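Local coordinates for protein DELTA1-pyrroline-2-carboxylate reductase (Thermococcus litoralis DSM 5473, PDB 6T3E) that catalyses the reduction of Delta1-pyrroline-2-carboxylate to L-proline, using a nicotinamide cofactor such as NADH, at residues 61-66 / 319-324; 93-98 / 245-250; 162-167 / 194-199. All coordinates share one frame; numbering follows the deposited sequence.

Contact 1: residues 61-66 / 319-324; sequences PLRTII and KSVGLA. With NAI (1,4-dihydronicotinamide adenine dinucleotide), chain F; PRO (proline), chain E.
Arg63, in the loop just before strand residues 64-66, reaches across to Val321 and Gly322, and its guanidinium group makes nearly every contact between the two segments. Hydrogen bonds come first. NH2 donates to Val321 O at 2.5 Å with an N-H...O angle of 155°; the donor sits well above the carbonyl plane, so no lone pair is being followed. NH1 donates to the carboxylate atom O of the bound proline at 2.7 Å, along a more bent path of 137°. Both oxygens lie at the guanidinium edge, so one flat group serves the loop and the ligand. The side chain gets there by placing CG between the backbone N and the carbonyl carbon (chi1 62°) and running extended as far as NE, which forms a salt bridge with Glu276. Three nitrogens held by three partners should fix the rotation of the group. Shortening this side chain to an alanine is likely to deprive the proline carboxylate of one charged partner and to leave Val321 O and Glu276 without theirs.

Gly322 O lies over one guanidinium face, offset toward the rim, 3.8 Å from Arg63 NH2. Van der Waals contact is added by Val321 CB, which approaches Arg63 NH2 to 3.5 Å. Gly322 has positive phi, and a CB there would run into the proline oxygen.

On the cofactor side, Ser320 OG donates to the carboxamide O7N of NADH at 3.2 Å, and Gly322 CA lies 3.4 Å from N7N. The loop after strand 316-319 borders both the proline carboxylate and the nicotinamide amide. Lys91 and Arg134 also bond the proline; this is consistent with the end of the active site that holds its carboxylate, between the dinucleotide-binding and mixed-sheet domains of an ornithine cyclodeaminase/mu-crystallin family enzyme.

Contact 2: residues 93-98 / 245-250; sequences VSLYPE and VGWVGR. With NAI (1,4-dihydronicotinamide adenine dinucleotide), chain F; PRO (proline), chain E.
Leu95 and Trp247 meet through a methyl group and a ring: Leu95 CD2 approaches Trp247 CE3 to 3.6 Å, coming obliquely rather than squarely over a face or at an edge. The same methyl also lies against the Trp247 carbonyl. Beside this pair, Pro97 CG packs on Val248 CG1 at 4.0 Å, the two side chains running aslant. All four residues are buried, and the side-chain contacts between the segments are apolar.

The bound molecules form the next layer. Trp247 CE3 lies 3.5 Å from CD of the proline, on whose CB Val93 CG2 closes at 3.5 Å, so the ligand ring is flanked by indole and valine. The backbone of Trp247 takes hold of the nicotinamide ribose with both its polar atoms: N donates to O3D of NADH at 3.0 Å and 167°, an almost straight bond, and O accepts from O2D at 2.6 Å. The loop therefore reads the ribose diol through main-chain groups, while the side chain turns to the bound proline.

Further out lie the features that fix the indole. CG anti to the backbone N (chi1 177°) sets the ring toward the proline, with ribose O2D near the ring plane at its edge. NE1 donates to Glu276 O, Phe74 makes an edge-to-face contact, and Gly249 N stands 3.2 Å above the ring plane, over its centre. Leu95 is positioned by its strand, whose backbone pairs it with Phe74. Ser94 OG bonds Gly119 O of the second subunit, and Tyr96 OH, just past the strand, bonds Pro116 O of the second subunit.

Together the end of strand 87-95 and the loop after strand 241-244 form the wall where the proline pocket and the nicotinamide-ribose site meet, at the cleft between the mixed sheet and the Rossmann-type parallel sheet.

Contact 3: residues 162-167 / 194-199; sequences QARTQL and EEMSKK. With NAI (1,4-dihydronicotinamide adenine dinucleotide), chain F.
Met196 gives up the most surface here, closely followed by Arg164, and the two are packed against each other with their backbones 7.0 Å apart at the CA atoms. The thioether crosses the aliphatic base of the arginine at a slant: Met196 SD is 3.6 Å from Arg164 CG, and CG of the methionine is 3.9 Å from the same atom. Bends at chi2 (-52°) and chi3 bring Met196 CE onto the backbone of 162-167, against Arg164 O and CA. Beyond this apolar base the arginine extends from CG to NE and reaches the partly exposed Glu195, where NH2 and OE1 form a weak, long salt bridge of 3.4 Å. The carboxylate oxygen lies at the guanidinium edge, yet the two planes stand 81° apart, and the bridge is a single NH2-OE1 contact rather than a paired two-bond one; OE2 has its salt bridge with Lys191.

The helices so joined, 161-173 and 186-200, belong to the Rossmann-type fold, each following a strand of the parallel sheet. The first begins at the dinucleotide-binding turn, consistent with a GxGxxA motif: Gln162 N donates to phosphate oxygen O2N of NADH at 2.9 Å and 175°, and Arg164 NH1 folds back to Gly160 O in that turn. One turn further on, Leu167 points toward helix 186-200, where it packs on Phe192 and Leu200.

In the fold
From the N terminus, the chain enters contact 1 at strand 58-68 and contact 2 at the end of strand 87-95, both in the mixed sheet. It then passes into the parallel-sheet domain, where contact 3 closes a short loop of 26 residues between neighbouring helices. Contact 2 closes next, at 245-250, around contact 3; contact 1 closes last, at 319-324, and encloses both. The three loops nest without crossing. Contacts 1 and 2 tie the two domains together and touch where Ile65 meets Trp247. Contact 3 stays within the parallel-sheet domain, its centre about 25 Å from that of contact 1, and touches contact 2 where Gln166 meets Val245. NADH borders all three.

Contact 1: residues 61-66 / 319-324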
# COMPACT_ATOMS: atom_id res chain seq x y z
N PRO B 61 -3.41 9.57 2.59
CA PRO B 61 -3.48 9.65 1.14
C PRO B 61 -4.59 8.74 0.65
O PRO B 61 -4.94 7.76 1.31
CB PRO B 61 -2.10 9.15 0.70
CG PRO B 61 -1.68 8.24 1.82
CD PRO B 61 -2.24 8.81 3.07
N LEU B 62 -5.15 9.07 -0.50
CA LEU B 62 -6.24 8.26 -1.02
C LEU B 62 -5.75 6.83 -1.26
O LEU B 62 -4.63 6.61 -1.72
CB LEU B 62 -6.77 8.88 -2.31
CG LEU B 62 -7.92 8.19 -3.06
CD1 LEU B 62 -9.19 8.18 -2.21
CD2 LEU B 62 -8.16 8.92 -4.37
N ARG B 63 -6.57 5.86 -0.86
CA ARG B 63 -6.17 4.46 -0.99
C ARG B 63 -6.03 4.06 -2.46
O ARG B 63 -6.71 4.60 -3.35
CB ARG B 63 -7.17 3.52 -0.31
CG ARG B 63 -8.60 3.53 -0.89
CD ARG B 63 -9.48 2.47 -0.20
NE ARG B 63 -10.91 2.75 -0.31
CZ ARG B 63 -11.85 2.17 0.44
NH1 ARG B 63 -11.52 1.28 1.36
NH2 ARG B 63 -13.13 2.49 0.27
N THR B 64 -5.14 3.11 -2.71
CA THR B 64 -4.87 2.59 -4.04
C THR B 64 -5.71 1.35 -4.28
O THR B 64 -5.69 0.42 -3.46
CB THR B 64 -3.38 2.29 -4.18
OG1 THR B 64 -2.64 3.51 -4.09
CG2 THR B 64 -3.08 1.64 -5.52
N ILE B 65 -6.48 1.33 -5.37
CA ILE B 65 -7.34 0.21 -5.71
C ILE B 65 -6.83 -0.43 -7.00
O ILE B 65 -6.74 0.25 -8.04
CB ILE B 65 -8.81 0.62 -5.85
CG1 ILE B 65 -9.29 1.31 -4.57
CG2 ILE B 65 -9.69 -0.59 -6.15
CD1 ILE B 65 -10.76 1.56 -4.55
N ILE B 66 -6.52 -1.72 -6.95
CA ILE B 66 -6.18 -2.50 -8.13
C ILE B 66 -7.32 -3.47 -8.38
O ILE B 66 -7.62 -4.32 -7.53
CB ILE B 66 -4.86 -3.26 -7.96
CG1 ILE B 66 -3.69 -2.29 -7.82
CG2 ILE B 66 -4.64 -4.22 -9.13
CD1 ILE B 66 -2.34 -2.97 -7.85
N LYS B 319 -22.98 7.57 4.51
CA LYS B 319 -22.40 6.75 3.46
C LYS B 319 -20.95 6.46 3.81
O LYS B 319 -20.15 7.39 3.98
CB LYS B 319 -22.47 7.46 2.11
CG LYS B 319 -21.97 6.58 0.99
CD LYS B 319 -22.83 5.33 0.87
CE LYS B 319 -22.00 4.07 0.76
NZ LYS B 319 -22.88 2.94 0.32
N SER B 320 -20.61 5.19 3.92
CA SER B 320 -19.28 4.78 4.35
C SER B 320 -18.67 3.85 3.32
O SER B 320 -19.32 2.90 2.88
CB SER B 320 -19.32 4.10 5.71
OG SER B 320 -18.17 3.29 5.85
N VAL B 321 -17.43 4.14 2.92
CA VAL B 321 -16.65 3.28 2.05
C VAL B 321 -15.39 2.76 2.72
O VAL B 321 -14.73 1.88 2.15
CB VAL B 321 -16.28 3.99 0.74
CG1 VAL B 321 -17.53 4.17 -0.14
CG2 VAL B 321 -15.61 5.30 1.03
N GLY B 322 -14.99 3.31 3.86
CA GLY B 322 -13.80 2.90 4.58
C GLY B 322 -12.71 3.94 4.48
O GLY B 322 -12.45 4.51 3.42
N LEU B 323 -12.06 4.21 5.61
CA LEU B 323 -10.94 5.14 5.66
C LEU B 323 -9.81 4.52 6.47
O LEU B 323 -10.05 3.88 7.50
CB LEU B 323 -11.38 6.49 6.25
CG LEU B 323 -10.43 7.67 5.99
CD1 LEU B 323 -10.23 7.93 4.50
CD2 LEU B 323 -10.94 8.92 6.70
N ALA B 324 -8.57 4.72 6.01
CA ALA B 324 -7.44 3.99 6.58
C ALA B 324 -7.19 4.34 8.05
O ALA B 324 -6.57 3.54 8.75
CB ALA B 324 -6.18 4.25 5.76
PA NAI F . -20.73 -10.68 2.51
O1A NAI F . -20.63 -11.36 1.17
O2A NAI F . -20.22 -11.60 3.60
O5B NAI F . -22.25 -10.15 2.84
C5B NAI F . -22.90 -9.51 1.75
C4B NAI F . -24.47 -9.76 1.86
O4B NAI F . -25.10 -9.04 1.00
C3B NAI F . -24.77 -11.23 1.50
O3B NAI F . -25.40 -11.82 2.55
C2B NAI F . -25.68 -11.12 0.25
O2B NAI F . -26.64 -12.29 0.18
C1B NAI F . -26.29 -9.99 0.44
N9A NAI F . -26.83 -9.44 -0.77
C8A NAI F . -26.12 -9.30 -1.89
N7A NAI F . -26.91 -8.77 -2.81
C5A NAI F . -28.13 -8.58 -2.26
C6A NAI F . -29.28 -8.07 -2.79
N6A NAI F . -29.62 -7.56 -4.11
N1A NAI F . -30.38 -7.98 -2.04
C2A NAI F . -30.34 -8.39 -0.75
N3A NAI F . -29.19 -8.89 -0.23
C4A NAI F . -28.08 -8.99 -1.00
O3 NAI F . -19.78 -9.32 2.40
PN NAI F . -19.62 -8.20 3.63
O1N NAI F . -18.26 -8.49 4.24
O2N NAI F . -20.75 -8.31 4.61
O5D NAI F . -19.63 -6.71 2.98
C5D NAI F . -20.86 -6.12 2.78
C4D NAI F . -20.64 -4.82 1.96
O4D NAI F . -19.98 -3.91 2.65
C3D NAI F . -19.77 -5.13 0.73
O3D NAI F . -20.27 -4.43 -0.35
C2D NAI F . -18.39 -4.57 1.08
O2D NAI F . -17.64 -4.27 -0.22
C1D NAI F . -18.68 -3.50 1.78
N1N NAI F . -17.59 -3.16 2.70
C2N NAI F . -17.20 -1.78 2.92
C3N NAI F . -16.41 -1.40 4.21
C7N NAI F . -16.62 0.06 4.71
O7N NAI F . -17.39 0.73 4.13
N7N NAI F . -15.86 0.57 5.87
C4N NAI F . -16.04 -2.46 5.23
C5N NAI F . -16.02 -3.88 4.65
C6N NAI F . -16.87 -4.21 3.42
N PRO E . -13.94 -1.58 1.34
CA PRO E . -13.62 -2.27 2.60
C PRO E . -12.58 -1.58 3.46
O PRO E . -12.31 -0.37 3.34
CB PRO E . -13.09 -3.62 2.11
CG PRO E . -13.87 -3.88 0.85
CD PRO E . -14.19 -2.53 0.24
OXT PRO E . -11.97 -2.22 4.32

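Contact 2: residues 93-98 / 245-250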
# COMPACT_ATOMS: atom_id res chain seq x y z
N VAL B 93 -6.62 -5.15 1.99
CA VAL B 93 -7.93 -5.79 2.03
C VAL B 93 -8.43 -6.02 0.61
O VAL B 93 -8.25 -5.18 -0.28
CB VAL B 93 -8.94 -4.94 2.83
CG1 VAL B 93 -9.08 -3.56 2.22
CG2 VAL B 93 -10.29 -5.62 2.85
N SER B 94 -9.11 -7.15 0.42
CA SER B 94 -9.58 -7.57 -0.89
C SER B 94 -11.07 -7.85 -0.84
O SER B 94 -11.61 -8.24 0.20
CB SER B 94 -8.83 -8.80 -1.39
OG SER B 94 -9.03 -9.88 -0.50
N LEU B 95 -11.72 -7.62 -1.97
CA LEU B 95 -13.16 -7.84 -2.14
C LEU B 95 -13.38 -8.75 -3.34
O LEU B 95 -13.13 -8.34 -4.48
CB LEU B 95 -13.88 -6.51 -2.34
CG LEU B 95 -15.34 -6.62 -2.73
CD1 LEU B 95 -16.06 -7.41 -1.67
CD2 LEU B 95 -15.98 -5.24 -2.90
N TYR B 96 -13.82 -9.98 -3.10
CA TYR B 96 -14.18 -10.91 -4.18
C TYR B 96 -15.61 -11.36 -3.95
O TYR B 96 -15.85 -12.33 -3.21
CB TYR B 96 -13.23 -12.11 -4.24
CG TYR B 96 -11.88 -11.79 -4.87
CD1 TYR B 96 -11.06 -10.78 -4.34
CD2 TYR B 96 -11.42 -12.51 -5.96
CE1 TYR B 96 -9.83 -10.49 -4.91
CE2 TYR B 96 -10.19 -12.22 -6.54
CZ TYR B 96 -9.40 -11.21 -6.01
OH TYR B 96 -8.17 -10.93 -6.58
N PRO B 97 -16.60 -10.74 -4.61
CA PRO B 97 -18.01 -11.01 -4.29
C PRO B 97 -18.45 -12.46 -4.49
O PRO B 97 -19.46 -12.87 -3.91
CB PRO B 97 -18.77 -10.08 -5.24
CG PRO B 97 -17.78 -9.04 -5.63
CD PRO B 97 -16.46 -9.72 -5.67
N GLU B 98 -17.74 -13.23 -5.32
CA GLU B 98 -18.04 -14.64 -5.53
C GLU B 98 -17.26 -15.56 -4.60
O GLU B 98 -17.33 -16.78 -4.77
CB GLU B 98 -17.76 -15.02 -6.99
CG GLU B 98 -18.63 -14.32 -8.00
CD GLU B 98 -20.11 -14.64 -7.80
OE1 GLU B 98 -20.52 -15.80 -8.05
OE2 GLU B 98 -20.86 -13.72 -7.38
N VAL B 245 -22.82 0.88 3.79
CA VAL B 245 -21.39 0.59 3.74
C VAL B 245 -21.01 -0.24 2.53
O VAL B 245 -19.81 -0.48 2.30
CB VAL B 245 -20.91 -0.08 5.04
CG1 VAL B 245 -21.53 0.62 6.24
CG2 VAL B 245 -21.24 -1.55 5.05
N GLY B 246 -21.98 -0.67 1.73
CA GLY B 246 -21.66 -1.50 0.59
C GLY B 246 -20.80 -0.76 -0.41
O GLY B 246 -20.84 0.47 -0.51
N TRP B 247 -19.96 -1.52 -1.10
CA TRP B 247 -19.11 -0.98 -2.15
C TRP B 247 -18.67 -2.13 -3.04
O TRP B 247 -18.13 -3.12 -2.54
CB TRP B 247 -17.89 -0.27 -1.55
CG TRP B 247 -16.96 0.23 -2.60
CD1 TRP B 247 -17.01 1.45 -3.22
CD2 TRP B 247 -15.87 -0.48 -3.18
NE1 TRP B 247 -16.00 1.55 -4.15
CE2 TRP B 247 -15.28 0.38 -4.14
CE3 TRP B 247 -15.32 -1.75 -2.98
CZ2 TRP B 247 -14.18 0.00 -4.91
CZ3 TRP B 247 -14.24 -2.12 -3.73
CH2 TRP B 247 -13.67 -1.25 -4.69
N VAL B 248 -18.92 -2.01 -4.35
CA VAL B 248 -18.38 -2.97 -5.33
C VAL B 248 -17.84 -2.19 -6.53
O VAL B 248 -17.99 -2.61 -7.68
CB VAL B 248 -19.42 -4.02 -5.77
CG1 VAL B 248 -18.73 -5.27 -6.34
CG2 VAL B 248 -20.36 -4.42 -4.64
N GLY B 249 -17.20 -1.06 -6.27
CA GLY B 249 -16.64 -0.24 -7.33
C GLY B 249 -17.41 1.05 -7.52
O GLY B 249 -18.40 1.34 -6.85
N ARG B 250 -16.90 1.86 -8.45
CA ARG B 250 -17.55 3.11 -8.77
C ARG B 250 -18.76 2.95 -9.70
O ARG B 250 -19.50 3.92 -9.90
CB ARG B 250 -16.56 4.06 -9.43
CG ARG B 250 -15.19 4.07 -8.81
CD ARG B 250 -14.22 4.79 -9.74
NE ARG B 250 -14.89 5.71 -10.66
CZ ARG B 250 -15.04 7.02 -10.46
NH1 ARG B 250 -14.56 7.61 -9.37
NH2 ARG B 250 -15.68 7.75 -11.38
PA NAI F . -20.73 -10.68 2.51
O1A NAI F . -20.63 -11.36 1.17
O2A NAI F . -20.22 -11.60 3.60
O5B NAI F . -22.25 -10.15 2.84
C5B NAI F . -22.90 -9.51 1.75
C4B NAI F . -24.47 -9.76 1.86
O4B NAI F . -25.10 -9.04 1.00
C3B NAI F . -24.77 -11.23 1.50
O3B NAI F . -25.40 -11.82 2.55
C2B NAI F . -25.68 -11.12 0.25
O2B NAI F . -26.64 -12.29 0.18
C1B NAI F . -26.29 -9.99 0.44
N9A NAI F . -26.83 -9.44 -0.77
C8A NAI F . -26.12 -9.30 -1.89
N7A NAI F . -26.91 -8.77 -2.81
C5A NAI F . -28.13 -8.58 -2.26
C6A NAI F . -29.28 -8.07 -2.79
N6A NAI F . -29.62 -7.56 -4.11
N1A NAI F . -30.38 -7.98 -2.04
C2A NAI F . -30.34 -8.39 -0.75
N3A NAI F . -29.19 -8.89 -0.23
C4A NAI F . -28.08 -8.99 -1.00
O3 NAI F . -19.78 -9.32 2.40
PN NAI F . -19.62 -8.20 3.63
O1N NAI F . -18.26 -8.49 4.24
O2N NAI F . -20.75 -8.31 4.61
O5D NAI F . -19.63 -6.71 2.98
C5D NAI F . -20.86 -6.12 2.78
C4D NAI F . -20.64 -4.82 1.96
O4D NAI F . -19.98 -3.91 2.65
C3D NAI F . -19.77 -5.13 0.73
O3D NAI F . -20.27 -4.43 -0.35
C2D NAI F . -18.39 -4.57 1.08
O2D NAI F . -17.64 -4.27 -0.22
C1D NAI F . -18.68 -3.50 1.78
N1N NAI F . -17.59 -3.16 2.70
C2N NAI F . -17.20 -1.78 2.92
C3N NAI F . -16.41 -1.40 4.21
C7N NAI F . -16.62 0.06 4.71
O7N NAI F . -17.39 0.73 4.13
N7N NAI F . -15.86 0.57 5.87
C4N NAI F . -16.04 -2.46 5.23
C5N NAI F . -16.02 -3.88 4.65
C6N NAI F . -16.87 -4.21 3.42
N PRO E . -13.94 -1.58 1.34
CA PRO E . -13.62 -2.27 2.60
C PRO E . -12.58 -1.58 3.46
O PRO E . -12.31 -0.37 3.34
CB PRO E . -13.09 -3.62 2.11
CG PRO E . -13.87 -3.88 0.85
CD PRO E . -14.19 -2.53 0.24
OXT PRO E . -11.97 -2.22 4.32

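Contact 3: residues 162-167 / 194-199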
# COMPACT_ATOMS: atom_id res chain seq x y z
N GLN B 162 -20.51 -7.81 7.42
CA GLN B 162 -20.58 -6.44 7.91
C GLN B 162 -21.85 -6.19 8.71
O GLN B 162 -21.82 -5.50 9.74
CB GLN B 162 -20.49 -5.45 6.75
CG GLN B 162 -19.12 -5.42 6.08
CD GLN B 162 -17.98 -5.52 7.09
OE1 GLN B 162 -17.96 -4.82 8.13
NE2 GLN B 162 -17.02 -6.38 6.78
N ALA B 163 -22.97 -6.78 8.30
CA ALA B 163 -24.24 -6.50 8.96
C ALA B 163 -24.20 -6.87 10.44
O ALA B 163 -24.88 -6.24 11.25
CB ALA B 163 -25.38 -7.25 8.27
N ARG B 164 -23.43 -7.90 10.80
CA ARG B 164 -23.37 -8.30 12.21
C ARG B 164 -22.76 -7.20 13.07
O ARG B 164 -23.37 -6.75 14.05
CB ARG B 164 -22.58 -9.59 12.34
CG ARG B 164 -23.32 -10.79 11.85
CD ARG B 164 -22.36 -11.90 11.55
NE ARG B 164 -22.99 -13.21 11.65
CZ ARG B 164 -23.69 -13.76 10.67
NH1 ARG B 164 -23.85 -13.11 9.51
NH2 ARG B 164 -24.22 -14.96 10.85
N THR B 165 -21.56 -6.72 12.71
CA THR B 165 -20.96 -5.62 13.45
C THR B 165 -21.72 -4.32 13.26
O THR B 165 -21.68 -3.43 14.12
CB THR B 165 -19.51 -5.44 13.04
OG1 THR B 165 -19.44 -5.40 11.61
CG2 THR B 165 -18.66 -6.60 13.56
N GLN B 166 -22.40 -4.17 12.12
CA GLN B 166 -23.22 -2.98 11.93
C GLN B 166 -24.33 -2.92 12.97
O GLN B 166 -24.49 -1.91 13.65
CB GLN B 166 -23.81 -2.97 10.52
CG GLN B 166 -22.86 -2.49 9.45
CD GLN B 166 -22.52 -1.03 9.58
OE1 GLN B 166 -23.38 -0.20 9.92
NE2 GLN B 166 -21.26 -0.70 9.28
N LEU B 167 -25.07 -4.02 13.12
CA LEU B 167 -26.15 -4.03 14.11
C LEU B 167 -25.59 -3.94 15.52
O LEU B 167 -26.16 -3.24 16.37
CB LEU B 167 -27.03 -5.27 13.95
CG LEU B 167 -28.24 -5.32 14.89
CD1 LEU B 167 -29.22 -4.19 14.61
CD2 LEU B 167 -28.95 -6.68 14.86
N GLU B 194 -31.05 -15.75 14.05
CA GLU B 194 -30.85 -16.63 15.19
C GLU B 194 -29.61 -16.23 15.98
O GLU B 194 -29.69 -15.91 17.17
CB GLU B 194 -30.73 -18.09 14.72
CG GLU B 194 -32.02 -18.70 14.20
CD GLU B 194 -31.79 -20.07 13.59
OE1 GLU B 194 -30.65 -20.59 13.72
OE2 GLU B 194 -32.73 -20.63 12.98
N GLU B 195 -28.46 -16.23 15.30
CA GLU B 195 -27.19 -16.04 15.99
C GLU B 195 -27.05 -14.64 16.56
O GLU B 195 -26.49 -14.46 17.65
CB GLU B 195 -26.04 -16.35 15.04
CG GLU B 195 -25.88 -17.84 14.84
CD GLU B 195 -24.67 -18.17 14.00
OE1 GLU B 195 -24.08 -17.23 13.42
OE2 GLU B 195 -24.31 -19.36 13.94
N MET B 196 -27.51 -13.62 15.83
CA MET B 196 -27.39 -12.25 16.34
C MET B 196 -28.40 -11.96 17.46
O MET B 196 -28.19 -11.03 18.24
CB MET B 196 -27.52 -11.24 15.21
CG MET B 196 -26.29 -11.21 14.29
SD MET B 196 -24.71 -10.99 15.14
CE MET B 196 -24.80 -9.25 15.50
N SER B 197 -29.53 -12.67 17.49
CA SER B 197 -30.52 -12.43 18.55
C SER B 197 -29.99 -12.86 19.92
O SER B 197 -30.17 -12.14 20.91
CB SER B 197 -31.83 -13.17 18.24
OG SER B 197 -32.75 -13.01 19.30
N LYS B 198 -29.38 -14.05 20.00
CA LYS B 198 -28.73 -14.45 21.25
C LYS B 198 -27.50 -13.59 21.51
O LYS B 198 -27.23 -13.23 22.66
CB LYS B 198 -28.36 -15.94 21.22
CG LYS B 198 -27.57 -16.39 19.99
CD LYS B 198 -27.65 -17.92 19.76
CE LYS B 198 -28.94 -18.34 19.00
NZ LYS B 198 -28.97 -19.76 18.55
N LYS B 199 -26.78 -13.23 20.44
CA LYS B 199 -25.62 -12.36 20.53
C LYS B 199 -25.98 -11.07 21.26
O LYS B 199 -25.42 -10.75 22.31
CB LYS B 199 -25.16 -12.07 19.11
CG LYS B 199 -24.03 -11.07 18.91
CD LYS B 199 -22.60 -11.60 19.08
CE LYS B 199 -21.65 -10.50 18.51
NZ LYS B 199 -21.94 -10.13 17.06
PA NAI F . -20.73 -10.68 2.51
O1A NAI F . -20.63 -11.36 1.17
O2A NAI F . -20.22 -11.60 3.60
O5B NAI F . -22.25 -10.15 2.84
C5B NAI F . -22.90 -9.51 1.75
C4B NAI F . -24.47 -9.76 1.86
O4B NAI F . -25.10 -9.04 1.00
C3B NAI F . -24.77 -11.23 1.50
O3B NAI F . -25.40 -11.82 2.55
C2B NAI F . -25.68 -11.12 0.25
O2B NAI F . -26.64 -12.29 0.18
C1B NAI F . -26.29 -9.99 0.44
N9A NAI F . -26.83 -9.44 -0.77
C8A NAI F . -26.12 -9.30 -1.89
N7A NAI F . -26.91 -8.77 -2.81
C5A NAI F . -28.13 -8.58 -2.26
C6A NAI F . -29.28 -8.07 -2.79
N6A NAI F . -29.62 -7.56 -4.11
N1A NAI F . -30.38 -7.98 -2.04
C2A NAI F . -30.34 -8.39 -0.75
N3A NAI F . -29.19 -8.89 -0.23
C4A NAI F . -28.08 -8.99 -1.00
O3 NAI F . -19.78 -9.32 2.40
PN NAI F . -19.62 -8.20 3.63
O1N NAI F . -18.26 -8.49 4.24
O2N NAI F . -20.75 -8.31 4.61
O5D NAI F . -19.63 -6.71 2.98
C5D NAI F . -20.86 -6.12 2.78
C4D NAI F . -20.64 -4.82 1.96
O4D NAI F . -19.98 -3.91 2.65
C3D NAI F . -19.77 -5.13 0.73
O3D NAI F . -20.27 -4.43 -0.35
C2D NAI F . -18.39 -4.57 1.08
O2D NAI F . -17.64 -4.27 -0.22
C1D NAI F . -18.68 -3.50 1.78
N1N NAI F . -17.59 -3.16 2.70
C2N NAI F . -17.20 -1.78 2.92
C3N NAI F . -16.41 -1.40 4.21
C7N NAI F . -16.62 0.06 4.71
O7N NAI F . -17.39 0.73 4.13
N7N NAI F . -15.86 0.57 5.87
C4N NAI F . -16.04 -2.46 5.23
C5N NAI F . -16.02 -3.88 4.65
C6N NAI F . -16.87 -4.21 3.42